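PDB 3HO7: OxyR from Porphyromonas gingivalis, which probably acts as a redox-sensitive, DNA-binding transcriptional activator of the LysR family, of which this chain is the regulatory domain. Local coordinates for residues V17-A22 with E46-R51; L86-R91 with G157-P162; H109-L114 with V125-M130; R184-V189 with T223-A228. One frame throughout, in Å; residues are numbered along the deposited sequence.

Interaction 1: V17-A22 with E46-R51; sequences VLPTIA and EMQTSR
Val-17 and Glu-46 form the last parallel bridge between strands 11-17 and 40-46, a buried contact at the carboxyl ends of two strands in a domain of the periplasmic-binding-protein type. Met-47 N donates to Val-17 O over 3.0 Å, from 40° above the carbonyl plane. Beyond this bond the chains part. One turns through Pro-19 into helix 22-36, with Leu-18 O accepting from both Ile-21 N and Ala-22 N, while the other reaches Gln-48, the N-cap of helix 49-58. Glu-46 does most of the side-chain work. With CG anti to its carbonyl carbon (chi1 -68°) and the chain extended, its carboxylate reaches across to the turn: CD rests 3.5 Å from Ala-22 CB and OE1 3.3 Å from Pro-19 CA. A water donates to both Pro-19 O and Glu-46 OE1, while OE2 accepts from Ser-144 N of the second subunit, which ties this strand end to that subunit. Farther along, Leu-18 CD2 passes 4.1 Å from Thr-49 OG1. Leu-18 also packs on Ile-66 and on Cys-52 of helix 49-58, and Val-17 lies against Ile-65 of strand 63-66.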
loop_
_atom_site.group_PDB
_atom_site.type_symbol
_atom_site.label_atom_id
_atom_site.label_comp_id
_atom_site.label_asym_id
_atom_site.label_seq_id
_atom_site.Cartn_x
_atom_site.Cartn_y
_atom_site.Cartn_z
ATOM N N VAL A 17 6.560 3.066 -10.896
ATOM C CA VAL A 17 6.724 3.919 -9.734
ATOM C C VAL A 17 6.757 3.065 -8.479
ATOM O O VAL A 17 6.016 2.089 -8.362
ATOM C CB VAL A 17 5.580 4.944 -9.622
ATOM C CG1 VAL A 17 5.830 5.902 -8.464
ATOM C CG2 VAL A 17 5.425 5.703 -10.930
ATOM N N LEU A 18 7.627 3.431 -7.544
ATOM C CA LEU A 18 7.709 2.724 -6.276
ATOM C C LEU A 18 6.427 2.873 -5.473
ATOM O O LEU A 18 5.757 3.907 -5.534
ATOM C CB LEU A 18 8.901 3.213 -5.456
ATOM C CG LEU A 18 10.250 2.605 -5.846
ATOM C CD1 LEU A 18 10.483 2.738 -7.340
ATOM C CD2 LEU A 18 11.380 3.245 -5.049
ATOM N N PRO A 19 6.079 1.831 -4.709
ATOM C CA PRO A 19 4.896 1.859 -3.864
ATOM C C PRO A 19 5.047 2.888 -2.756
ATOM O O PRO A 19 4.051 3.371 -2.220
ATOM C CB PRO A 19 4.855 0.450 -3.259
ATOM C CG PRO A 19 5.792 -0.373 -4.084
ATOM C CD PRO A 19 6.827 0.572 -4.579
ATOM N N THR A 20 6.291 3.209 -2.411
ATOM C CA THR A 20 6.566 4.193 -1.373
ATOM C C THR A 20 6.676 5.606 -1.945
ATOM O O THR A 20 7.012 6.553 -1.228
ATOM C CB THR A 20 7.851 3.848 -0.591
ATOM O OG1 THR A 20 8.904 3.529 -1.512
ATOM C CG2 THR A 20 7.607 2.650 0.319
ATOM N N ILE A 21 6.391 5.740 -3.238
ATOM C CA ILE A 21 6.380 7.041 -3.900
ATOM C C ILE A 21 5.008 7.308 -4.511
ATOM O O ILE A 21 4.452 8.397 -4.371
ATOM C CB ILE A 21 7.434 7.115 -5.031
ATOM C CG1 ILE A 21 8.851 6.961 -4.477
ATOM C CG2 ILE A 21 7.309 8.424 -5.802
ATOM C CD1 ILE A 21 9.923 7.088 -5.538
ATOM N N ALA A 22 4.463 6.295 -5.178
ATOM C CA ALA A 22 3.236 6.435 -5.962
ATOM C C ALA A 22 2.140 7.261 -5.294
ATOM O O ALA A 22 1.582 8.170 -5.912
ATOM C CB ALA A 22 2.702 5.063 -6.345
ATOM N N GLU A 46 3.012 0.242 -10.541
ATOM C CA GLU A 46 3.800 0.209 -9.318
ATOM C C GLU A 46 4.647 -1.057 -9.268
ATOM O O GLU A 46 4.139 -2.166 -9.434
ATOM C CB GLU A 46 2.902 0.289 -8.079
ATOM C CG GLU A 46 2.191 1.622 -7.899
ATOM C CD GLU A 46 1.499 1.746 -6.553
ATOM O OE1 GLU A 46 2.072 1.297 -5.534
ATOM O OE2 GLU A 46 0.381 2.299 -6.510
ATOM N N MET A 47 5.945 -0.874 -9.052
ATOM C CA MET A 47 6.869 -1.985 -8.868
ATOM C C MET A 47 7.879 -1.602 -7.807
ATOM O O MET A 47 8.152 -0.421 -7.598
ATOM C CB MET A 47 7.647 -2.269 -10.147
ATOM C CG MET A 47 6.828 -2.463 -11.396
ATOM S SD MET A 47 7.951 -2.647 -12.792
ATOM C CE MET A 47 6.789 -2.807 -14.144
ATOM N N GLN A 48 8.448 -2.600 -7.146
ATOM C CA GLN A 48 9.614 -2.360 -6.317
ATOM C C GLN A 48 10.833 -2.242 -7.228
ATOM O O GLN A 48 10.768 -2.581 -8.412
ATOM C CB GLN A 48 9.786 -3.471 -5.281
ATOM C CG GLN A 48 8.872 -3.311 -4.073
ATOM C CD GLN A 48 8.677 -4.602 -3.310
ATOM O OE1 GLN A 48 8.816 -5.692 -3.866
ATOM N NE2 GLN A 48 8.345 -4.487 -2.030
ATOM N N THR A 49 11.939 -1.758 -6.675
ATOM C CA THR A 49 13.119 -1.415 -7.467
ATOM C C THR A 49 13.580 -2.528 -8.403
ATOM O O THR A 49 13.868 -2.284 -9.573
ATOM C CB THR A 49 14.290 -0.995 -6.564
ATOM O OG1 THR A 49 13.869 0.073 -5.705
ATOM C CG2 THR A 49 15.474 -0.537 -7.404
ATOM N N SER A 50 13.658 -3.746 -7.882
ATOM C CA SER A 50 14.130 -4.876 -8.672
ATOM C C SER A 50 13.361 -4.991 -9.983
ATOM O O SER A 50 13.957 -5.054 -11.059
ATOM C CB SER A 50 14.016 -6.172 -7.869
ATOM O OG SER A 50 14.616 -6.018 -6.595
ATOM N N ARG A 51 12.035 -5.014 -9.886
ATOM C CA ARG A 51 11.184 -5.092 -11.069
ATOM C C ARG A 51 11.422 -3.911 -12.003
ATOM O O ARG A 51 11.481 -4.076 -13.220
ATOM C CB ARG A 51 9.708 -5.161 -10.671
ATOM C CG ARG A 51 9.318 -6.457 -9.984
ATOM C CD ARG A 51 7.810 -6.579 -9.838
ATOM N NE ARG A 51 7.273 -5.639 -8.858
ATOM C CZ ARG A 51 7.208 -5.881 -7.553
ATOM N NH1 ARG A 51 7.649 -7.036 -7.068
ATOM N NH2 ARG A 51 6.705 -4.970 -6.732
HETATM O O HOH W 1 1.766 2.092 -3.235
#

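Interaction 2: L86-R91 with G157-P162; sequences LGYVSR and GITFIP
Tyr-88 sits beside Thr-159 and Ile-161 where strands 75-89 and 158-162 pair antiparallel, within the mixed sheet of a LysR-type, periplasmic-binding-protein-like regulatory domain. Leu-86 with Ile-161 and Tyr-88 with Thr-159 are hydrogen-bonded pairs, each closed by two backbone N-H to O bonds; Gly-87 with Phe-160, between them, and Val-89 with Ile-158, next along, are non-hydrogen-bonded pairs. On the Tyr-88 face the phenol runs alongside Thr-159, whose CG2 lies near the ring plane at its edge and 3.7 Å from Tyr-88 CB. Ile-161 holds CG1 in the crowded position between backbone N and carbonyl carbon (chi1 62°), which carries CD1 to 3.6 Å from Tyr-88 CD1. Both polar ends lead away from the pairing: Tyr-88 OH bonds Glu-153 at the end of helix 145-153, and Thr-159 OG1, placed anti to its own N (chi1 -166°), bonds Trp-112 O. The opposite face begins with Phe-160. Its ring turns an edge to the neighbouring strand, with Leu-86 O in the ring plane and CD1 3.7 Å from Gly-87 CA; Gly-87 has no side chain to meet the ring. Farther along, Val-89 and Ile-158 lie side by side and point the same way, Val-89 CG1 being 3.7 Å from Ile-158 CD1. Past the end of strand 75-89 Ser-90 OG turns to Glu-93, while Ser-90 N donates to Gly-157 O over 3.2 Å, nearly along the C=O axis.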
loop_
_atom_site.group_PDB
_atom_site.type_symbol
_atom_site.label_atom_id
_atom_site.label_comp_id
_atom_site.label_asym_id
_atom_site.label_seq_id
_atom_site.Cartn_x
_atom_site.Cartn_y
_atom_site.Cartn_z
ATOM N N LEU A 86 10.613 10.833 8.130
ATOM C CA LEU A 86 10.131 11.357 9.396
ATOM C C LEU A 86 9.663 10.221 10.286
ATOM O O LEU A 86 9.130 9.218 9.807
ATOM C CB LEU A 86 8.991 12.358 9.183
ATOM C CG LEU A 86 9.329 13.689 8.501
ATOM C CD1 LEU A 86 8.087 14.561 8.419
ATOM C CD2 LEU A 86 10.445 14.406 9.241
ATOM N N GLY A 87 9.886 10.376 11.586
ATOM C CA GLY A 87 9.378 9.425 12.555
ATOM C C GLY A 87 7.868 9.509 12.642
ATOM O O GLY A 87 7.289 10.596 12.669
ATOM N N TYR A 88 7.225 8.350 12.668
ATOM C CA TYR A 88 5.797 8.282 12.890
ATOM C C TYR A 88 5.656 7.479 14.174
ATOM O O TYR A 88 5.861 6.269 14.181
ATOM C CB TYR A 88 5.117 7.591 11.706
ATOM C CG TYR A 88 3.661 7.945 11.502
ATOM C CD1 TYR A 88 3.253 9.269 11.393
ATOM C CD2 TYR A 88 2.698 6.951 11.387
ATOM C CE1 TYR A 88 1.917 9.595 11.197
ATOM C CE2 TYR A 88 1.366 7.262 11.190
ATOM C CZ TYR A 88 0.980 8.584 11.093
ATOM O OH TYR A 88 -0.345 8.884 10.895
ATOM N N VAL A 89 5.341 8.168 15.264
ATOM C CA VAL A 89 5.432 7.585 16.600
ATOM C C VAL A 89 4.060 7.443 17.248
ATOM O O VAL A 89 3.332 8.420 17.380
ATOM C CB VAL A 89 6.314 8.460 17.514
ATOM C CG1 VAL A 89 6.531 7.777 18.860
ATOM C CG2 VAL A 89 7.644 8.764 16.839
ATOM N N SER A 90 3.715 6.229 17.670
ATOM C CA SER A 90 2.422 5.999 18.301
ATOM C C SER A 90 2.352 6.729 19.637
ATOM O O SER A 90 3.376 6.979 20.270
ATOM C CB SER A 90 2.171 4.508 18.517
ATOM O OG SER A 90 2.380 4.157 19.873
ATOM N N ARG A 91 1.139 7.058 20.064
ATOM C CA ARG A 91 0.935 7.787 21.308
ATOM C C ARG A 91 1.316 6.948 22.530
ATOM O O ARG A 91 1.382 7.460 23.648
ATOM C CB ARG A 91 -0.519 8.260 21.404
ATOM C CG ARG A 91 -0.967 9.081 20.203
ATOM C CD ARG A 91 -2.468 9.310 20.199
ATOM N NE ARG A 91 -2.904 9.979 18.977
ATOM C CZ ARG A 91 -2.937 11.297 18.822
ATOM N NH1 ARG A 91 -2.568 12.093 19.817
ATOM N NH2 ARG A 91 -3.345 11.820 17.673
ATOM N N GLY A 157 3.772 0.580 18.154
ATOM C CA GLY A 157 5.052 0.858 17.540
ATOM C C GLY A 157 5.347 2.197 16.891
ATOM O O GLY A 157 4.678 3.209 17.094
ATOM N N ILE A 158 6.398 2.154 16.086
ATOM C CA ILE A 158 6.946 3.267 15.341
ATOM C C ILE A 158 7.333 2.840 13.933
ATOM O O ILE A 158 7.661 1.679 13.690
ATOM C CB ILE A 158 8.206 3.812 16.042
ATOM C CG1 ILE A 158 7.832 4.512 17.352
ATOM C CG2 ILE A 158 8.987 4.723 15.109
ATOM C CD1 ILE A 158 9.011 5.132 18.078
ATOM N N THR A 159 7.297 3.802 13.017
ATOM C CA THR A 159 7.694 3.592 11.631
ATOM C C THR A 159 8.178 4.915 11.049
ATOM O O THR A 159 8.127 5.949 11.716
ATOM C CB THR A 159 6.529 3.058 10.783
ATOM O OG1 THR A 159 7.031 2.565 9.533
ATOM C CG2 THR A 159 5.513 4.158 10.517
ATOM N N PHE A 160 8.648 4.884 9.806
ATOM C CA PHE A 160 9.144 6.091 9.156
ATOM C C PHE A 160 8.347 6.416 7.897
ATOM O O PHE A 160 8.125 5.550 7.053
ATOM C CB PHE A 160 10.634 5.952 8.846
ATOM C CG PHE A 160 11.483 5.775 10.073
ATOM C CD1 PHE A 160 11.465 6.725 11.082
ATOM C CD2 PHE A 160 12.296 4.664 10.220
ATOM C CE1 PHE A 160 12.241 6.570 12.220
ATOM C CE2 PHE A 160 13.076 4.504 11.357
ATOM C CZ PHE A 160 13.047 5.458 12.358
ATOM N N ILE A 161 7.912 7.665 7.780
ATOM C CA ILE A 161 7.111 8.081 6.630
ATOM C C ILE A 161 7.804 9.166 5.814
ATOM O O ILE A 161 8.613 9.925 6.339
ATOM C CB ILE A 161 5.711 8.568 7.052
ATOM C CG1 ILE A 161 5.810 9.794 7.957
ATOM C CG2 ILE A 161 4.953 7.454 7.760
ATOM C CD1 ILE A 161 4.469 10.448 8.237
ATOM N N PRO A 162 7.479 9.239 4.516
ATOM C CA PRO A 162 8.099 10.204 3.618
ATOM C C PRO A 162 7.491 11.587 3.799
ATOM O O PRO A 162 6.297 11.704 4.064
ATOM C CB PRO A 162 7.763 9.653 2.221
ATOM C CG PRO A 162 6.964 8.373 2.446
ATOM C CD PRO A 162 6.449 8.441 3.839
#

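Interaction 3: H109-L114 with V125-M130; sequences HRLWLL and VRFCQM
The extended backbone of Leu-111 to Leu-113 passes the short helix 125-128 at side-chain distance, its nearest CA atoms, those of Leu-113 and Cys-128, being 7.3 Å apart. The contact is apolar packing of an extended chain against a short helix in the periplasmic-binding-protein-like regulatory domain of this LysR-family protein, and the helix carries one cysteine of the disulfide between Cys-119 and Cys-128. The pair is thus oxidised here; in OxyR proteins such a bond is the redox switch, probably so in this one. Leu-111 and Leu-113, two residues apart on the extended chain and so on the same side of it, do the touching, both directed at the helix. Leu-111 has CG anti to its backbone N (chi1 179°), which stretches the side chain out to the helix; CD2 then meets Phe-127 CB at 3.8 Å, and the two side chains cross at about a right angle. Leu-113 takes the other course, with CG anti to its carbonyl carbon (chi1 -62°), and lays CD1 against the helix backbone. Phe-127 starts toward the leucines, but its ring leads away from them and meets the ring of Phe-160 of strand 158-162, planes at about 55°. Leu-111 and Leu-113 also touch Phe-160, so Phe-160 joins both sides of the contact into one apolar cluster. Met-130 closes in from the end of the helix, although its modelled side chain clashes with Phe-127 and its exact place is doubtful. Beside the disulfide, Leu-113 CD1 stands 3.8 Å from Cys-128 CA and 4.2 Å from Phe-127 CB.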
loop_
_atom_site.group_PDB
_atom_site.type_symbol
_atom_site.label_atom_id
_atom_site.label_comp_id
_atom_site.label_asym_id
_atom_site.label_seq_id
_atom_site.Cartn_x
_atom_site.Cartn_y
_atom_site.Cartn_z
ATOM N N HIS A 109 12.085 -3.645 19.193
ATOM C CA HIS A 109 10.986 -4.603 19.246
ATOM C C HIS A 109 9.643 -3.981 18.864
ATOM O O HIS A 109 8.647 -4.689 18.715
ATOM C CB HIS A 109 10.889 -5.239 20.636
ATOM C CG HIS A 109 12.195 -5.747 21.161
ATOM N ND1 HIS A 109 13.027 -6.562 20.425
ATOM C CD2 HIS A 109 12.809 -5.564 22.355
ATOM C CE1 HIS A 109 14.099 -6.854 21.139
ATOM N NE2 HIS A 109 13.991 -6.262 22.314
ATOM N N ARG A 110 9.617 -2.661 18.707
ATOM C CA ARG A 110 8.382 -1.965 18.357
ATOM C C ARG A 110 8.569 -1.084 17.127
ATOM O O ARG A 110 7.896 -0.066 16.973
ATOM C CB ARG A 110 7.879 -1.134 19.540
ATOM C CG ARG A 110 7.551 -1.961 20.775
ATOM C CD ARG A 110 7.135 -1.085 21.946
ATOM N NE ARG A 110 5.910 -0.341 21.670
ATOM C CZ ARG A 110 4.692 -0.874 21.686
ATOM N NH1 ARG A 110 4.534 -2.163 21.959
ATOM N NH2 ARG A 110 3.633 -0.121 21.426
ATOM N N LEU A 111 9.484 -1.493 16.255
ATOM C CA LEU A 111 9.800 -0.746 15.044
ATOM C C LEU A 111 9.327 -1.502 13.807
ATOM O O LEU A 111 9.534 -2.712 13.692
ATOM C CB LEU A 111 11.308 -0.506 14.959
ATOM C CG LEU A 111 11.847 0.237 13.737
ATOM C CD1 LEU A 111 11.327 1.667 13.720
ATOM C CD2 LEU A 111 13.369 0.216 13.720
ATOM N N TRP A 112 8.675 -0.793 12.891
ATOM C CA TRP A 112 8.234 -1.406 11.647
ATOM C C TRP A 112 9.076 -0.838 10.521
ATOM O O TRP A 112 9.055 0.362 10.265
ATOM C CB TRP A 112 6.756 -1.111 11.393
ATOM C CG TRP A 112 5.867 -1.472 12.538
ATOM C CD1 TRP A 112 5.227 -0.615 13.380
ATOM C CD2 TRP A 112 5.523 -2.791 12.972
ATOM N NE1 TRP A 112 4.503 -1.316 14.311
ATOM C CE2 TRP A 112 4.669 -2.655 14.083
ATOM C CE3 TRP A 112 5.855 -4.075 12.531
ATOM C CZ2 TRP A 112 4.140 -3.753 14.756
ATOM C CZ3 TRP A 112 5.332 -5.161 13.199
ATOM C CH2 TRP A 112 4.483 -4.994 14.300
ATOM N N LEU A 113 9.811 -1.706 9.840
ATOM C CA LEU A 113 10.691 -1.266 8.773
ATOM C C LEU A 113 10.317 -1.896 7.448
ATOM O O LEU A 113 10.151 -3.108 7.352
ATOM C CB LEU A 113 12.146 -1.597 9.107
ATOM C CG LEU A 113 12.747 -0.937 10.347
ATOM C CD1 LEU A 113 14.172 -1.417 10.563
ATOM C CD2 LEU A 113 12.704 0.575 10.237
ATOM N N LEU A 114 10.189 -1.068 6.422
ATOM C CA LEU A 114 9.913 -1.581 5.099
ATOM C C LEU A 114 11.207 -2.181 4.581
ATOM O O LEU A 114 12.251 -1.539 4.612
ATOM C CB LEU A 114 9.447 -0.453 4.179
ATOM C CG LEU A 114 8.122 0.215 4.552
ATOM C CD1 LEU A 114 7.958 1.547 3.838
ATOM C CD2 LEU A 114 6.953 -0.707 4.252
ATOM N N VAL A 125 20.522 2.281 7.915
ATOM C CA VAL A 125 21.275 1.205 8.550
ATOM C C VAL A 125 21.245 1.232 10.076
ATOM O O VAL A 125 21.291 0.184 10.718
ATOM C CB VAL A 125 22.743 1.194 8.076
ATOM C CG1 VAL A 125 23.436 2.492 8.461
ATOM C CG2 VAL A 125 23.477 -0.005 8.655
ATOM N N ARG A 126 21.169 2.426 10.655
ATOM C CA ARG A 126 21.184 2.560 12.108
ATOM C C ARG A 126 20.010 1.817 12.738
ATOM O O ARG A 126 20.011 1.538 13.938
ATOM C CB ARG A 126 21.153 4.036 12.517
ATOM C CG ARG A 126 19.758 4.638 12.555
ATOM C CD ARG A 126 19.810 6.148 12.717
ATOM N NE ARG A 126 20.281 6.805 11.502
ATOM C CZ ARG A 126 20.305 8.121 11.324
ATOM N NH1 ARG A 126 19.885 8.930 12.287
ATOM N NH2 ARG A 126 20.750 8.629 10.183
ATOM N N PHE A 127 19.010 1.499 11.923
ATOM C CA PHE A 127 17.822 0.800 12.404
ATOM C C PHE A 127 17.665 -0.561 11.738
ATOM O O PHE A 127 17.273 -1.535 12.380
ATOM C CB PHE A 127 16.571 1.648 12.164
ATOM C CG PHE A 127 16.629 3.001 12.808
ATOM C CD1 PHE A 127 16.340 3.154 14.153
ATOM C CD2 PHE A 127 16.983 4.119 12.072
ATOM C CE1 PHE A 127 16.396 4.398 14.751
ATOM C CE2 PHE A 127 17.040 5.366 12.663
ATOM C CZ PHE A 127 16.747 5.504 14.006
ATOM N N CYS A 128 17.972 -0.621 10.447
ATOM C CA CYS A 128 17.863 -1.862 9.693
ATOM C C CYS A 128 18.715 -2.966 10.309
ATOM O O CYS A 128 18.342 -4.138 10.280
ATOM C CB CYS A 128 18.269 -1.640 8.237
ATOM S SG CYS A 128 17.180 -0.521 7.332
ATOM N N GLN A 129 19.859 -2.584 10.866
ATOM C CA GLN A 129 20.801 -3.552 11.418
ATOM C C GLN A 129 21.011 -3.384 12.919
ATOM O O GLN A 129 22.003 -3.861 13.466
ATOM C CB GLN A 129 22.146 -3.457 10.695
ATOM C CG GLN A 129 22.098 -3.891 9.241
ATOM C CD GLN A 129 21.693 -5.344 9.086
ATOM O OE1 GLN A 129 21.472 -6.046 10.073
ATOM N NE2 GLN A 129 21.594 -5.802 7.844
ATOM N N MET A 130 20.078 -2.709 13.582
ATOM C CA MET A 130 20.186 -2.492 15.021
ATOM C C MET A 130 19.850 -3.758 15.803
ATOM O O MET A 130 18.963 -4.521 15.418
ATOM C CB MET A 130 19.282 -1.343 15.471
ATOM C CG MET A 130 17.805 -1.580 15.223
ATOM S SD MET A 130 16.773 -0.464 16.191
ATOM C CE MET A 130 17.615 1.094 15.917
#

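Interaction 4: R184-V189 with T223-A228; sequences RPVREV and TGQHLA
Val-186 packs between Gln-225 and Leu-227 at the centre of a parallel pairing that closes a beta-alpha-beta unit: strand 184-194, helix 200-211, strand 225-227. Four backbone bonds hold it, Arg-184 N to Gly-224 O, His-226 N to Arg-184 O, Val-186 N to His-226 O and Ala-228 N to Val-186 O, with the third the most bent at 138°. The tight part lies on the face of Val-186. There its CG1 meets Gln-225 CB at 3.6 Å, the side chains crossing at about a right angle. With chi1 at -42°, CG1 lies beside the backbone N, which leaves CG2 between N and the carbonyl carbon, against Leu-227 and 3.6 Å from its CD1. Leu-227 forks over the strand: CD1 turns to Val-186, and CD2 lies 3.6 Å from Glu-188 OE2. That carboxylate oxygen is paired with Lys-69, and OE1 with Arg-190, so the charge beside the methyl is probably largely balanced. The other side is looser. Pro-185 CB and Ala-228 CB are 4.4 Å apart, and His-226 is exposed beside them. At the outer end the extended Arg-184 side chain runs past Gly-224 O, the oxygen its own backbone N holds, with NH1 3.7 Å away; Gly-224 itself takes a positive phi of 104° at this turn. Gln-225 NE2 bonds Glu-84, and Val-186 also touches that residue, so the packing continues into strand 75-89. That strand pairs antiparallel with the other edge of strand 184-194, which thus runs between it and strand 225-227.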
loop_
_atom_site.group_PDB
_atom_site.type_symbol
_atom_site.label_atom_id
_atom_site.label_comp_id
_atom_site.label_asym_id
_atom_site.label_seq_id
_atom_site.Cartn_x
_atom_site.Cartn_y
_atom_site.Cartn_z
ATOM N N ARG A 184 19.387 15.189 9.332
ATOM C CA ARG A 184 18.132 14.505 9.053
ATOM C C ARG A 184 18.247 13.596 7.831
ATOM O O ARG A 184 18.767 14.003 6.791
ATOM C CB ARG A 184 17.004 15.521 8.858
ATOM C CG ARG A 184 16.794 16.442 10.048
ATOM C CD ARG A 184 15.620 17.379 9.829
ATOM N NE ARG A 184 15.519 18.362 10.901
ATOM C CZ ARG A 184 16.215 19.493 10.938
ATOM N NH1 ARG A 184 17.062 19.783 9.959
ATOM N NH2 ARG A 184 16.065 20.332 11.953
ATOM N N PRO A 185 17.759 12.355 7.956
ATOM C CA PRO A 185 17.827 11.387 6.868
ATOM C C PRO A 185 16.937 11.774 5.693
ATOM O O PRO A 185 15.782 12.160 5.885
ATOM C CB PRO A 185 17.317 10.096 7.516
ATOM C CG PRO A 185 16.486 10.545 8.662
ATOM C CD PRO A 185 17.136 11.792 9.166
ATOM N N VAL A 186 17.483 11.676 4.487
ATOM C CA VAL A 186 16.713 11.925 3.277
ATOM C C VAL A 186 16.968 10.828 2.252
ATOM O O VAL A 186 18.069 10.283 2.170
ATOM C CB VAL A 186 17.073 13.278 2.633
ATOM C CG1 VAL A 186 17.216 14.348 3.699
ATOM C CG2 VAL A 186 18.354 13.154 1.822
ATOM N N ARG A 187 15.940 10.505 1.476
ATOM C CA ARG A 187 16.129 9.640 0.325
ATOM C C ARG A 187 16.083 10.502 -0.925
ATOM O O ARG A 187 15.568 11.619 -0.899
ATOM C CB ARG A 187 15.052 8.556 0.259
ATOM C CG ARG A 187 13.690 9.050 -0.183
ATOM C CD ARG A 187 12.720 7.895 -0.282
ATOM N NE ARG A 187 11.360 8.345 -0.543
ATOM C CZ ARG A 187 10.320 7.526 -0.645
ATOM N NH1 ARG A 187 10.495 6.220 -0.506
ATOM N NH2 ARG A 187 9.110 8.015 -0.883
ATOM N N GLU A 188 16.633 9.986 -2.015
ATOM C CA GLU A 188 16.601 10.703 -3.279
ATOM C C GLU A 188 15.630 10.022 -4.225
ATOM O O GLU A 188 15.741 8.824 -4.485
ATOM C CB GLU A 188 17.996 10.775 -3.901
ATOM C CG GLU A 188 18.601 9.422 -4.228
ATOM C CD GLU A 188 20.018 9.528 -4.751
ATOM O OE1 GLU A 188 20.285 10.426 -5.578
ATOM O OE2 GLU A 188 20.869 8.714 -4.331
ATOM N N VAL A 189 14.660 10.785 -4.716
ATOM C CA VAL A 189 13.722 10.287 -5.706
ATOM C C VAL A 189 14.274 10.627 -7.084
ATOM O O VAL A 189 14.559 11.787 -7.373
ATOM C CB VAL A 189 12.326 10.913 -5.520
ATOM C CG1 VAL A 189 11.358 10.374 -6.560
ATOM C CG2 VAL A 189 11.808 10.639 -4.113
ATOM N N THR A 223 20.507 22.520 4.137
ATOM C CA THR A 223 21.387 22.449 5.296
ATOM C C THR A 223 20.680 21.752 6.455
ATOM O O THR A 223 19.559 22.113 6.819
ATOM C CB THR A 223 21.839 23.850 5.745
ATOM O OG1 THR A 223 22.377 24.562 4.623
ATOM C CG2 THR A 223 22.898 23.746 6.833
ATOM N N GLY A 224 21.337 20.749 7.027
ATOM C CA GLY A 224 20.761 19.992 8.133
ATOM C C GLY A 224 20.248 18.637 7.686
ATOM O O GLY A 224 19.824 17.821 8.505
ATOM N N GLN A 225 20.321 18.393 6.380
ATOM C CA GLN A 225 19.851 17.149 5.772
ATOM C C GLN A 225 21.009 16.317 5.236
ATOM O O GLN A 225 21.982 16.862 4.723
ATOM C CB GLN A 225 18.883 17.444 4.625
ATOM C CG GLN A 225 17.522 17.939 5.056
ATOM C CD GLN A 225 16.608 18.198 3.878
ATOM O OE1 GLN A 225 17.058 18.605 2.812
ATOM N NE2 GLN A 225 15.318 17.966 4.067
ATOM N N HIS A 226 20.901 14.997 5.368
ATOM C CA HIS A 226 21.936 14.092 4.883
ATOM C C HIS A 226 21.305 12.912 4.149
ATOM O O HIS A 226 20.332 12.327 4.625
ATOM C CB HIS A 226 22.799 13.592 6.044
ATOM C CG HIS A 226 23.877 12.637 5.634
ATOM N ND1 HIS A 226 25.045 13.048 5.030
ATOM C CD2 HIS A 226 23.965 11.290 5.748
ATOM C CE1 HIS A 226 25.806 11.995 4.785
ATOM N NE2 HIS A 226 25.174 10.916 5.212
ATOM N N LEU A 227 21.855 12.575 2.988
ATOM C CA LEU A 227 21.357 11.450 2.209
ATOM C C LEU A 227 21.643 10.147 2.944
ATOM O O LEU A 227 22.801 9.800 3.182
ATOM C CB LEU A 227 22.002 11.423 0.824
ATOM C CG LEU A 227 21.411 10.421 -0.169
ATOM C CD1 LEU A 227 19.911 10.631 -0.295
ATOM C CD2 LEU A 227 22.095 10.526 -1.524
ATOM N N ALA A 228 20.579 9.437 3.309
ATOM C CA ALA A 228 20.706 8.185 4.047
ATOM C C ALA A 228 21.422 7.115 3.227
ATOM O O ALA A 228 20.991 6.758 2.129
ATOM C CB ALA A 228 19.337 7.692 4.488
#

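Interactions 1, 2 and 3 are largely buried, whereas interaction 4 is partly open to solvent. The strands of interactions 1, 2 and 4 belong to one mixed sheet, 75-89 and 184-194 being direct neighbours in it, but the pairing is antiparallel in interaction 2 and parallel in interactions 1 and 4. Interaction 3, nested within the chain segment closed by interaction 2, rests on apolar packing, without a hydrogen bond between its segments, although Ile-158 of interaction 2 bonds Arg-110 and Trp-112 through the backbone. Interaction 1 stands apart by its water and its tie to the second subunit. Thr-20 joins the set, bonded through its O to Arg-187 of interaction 4 and packed on Leu-114 of interaction 3.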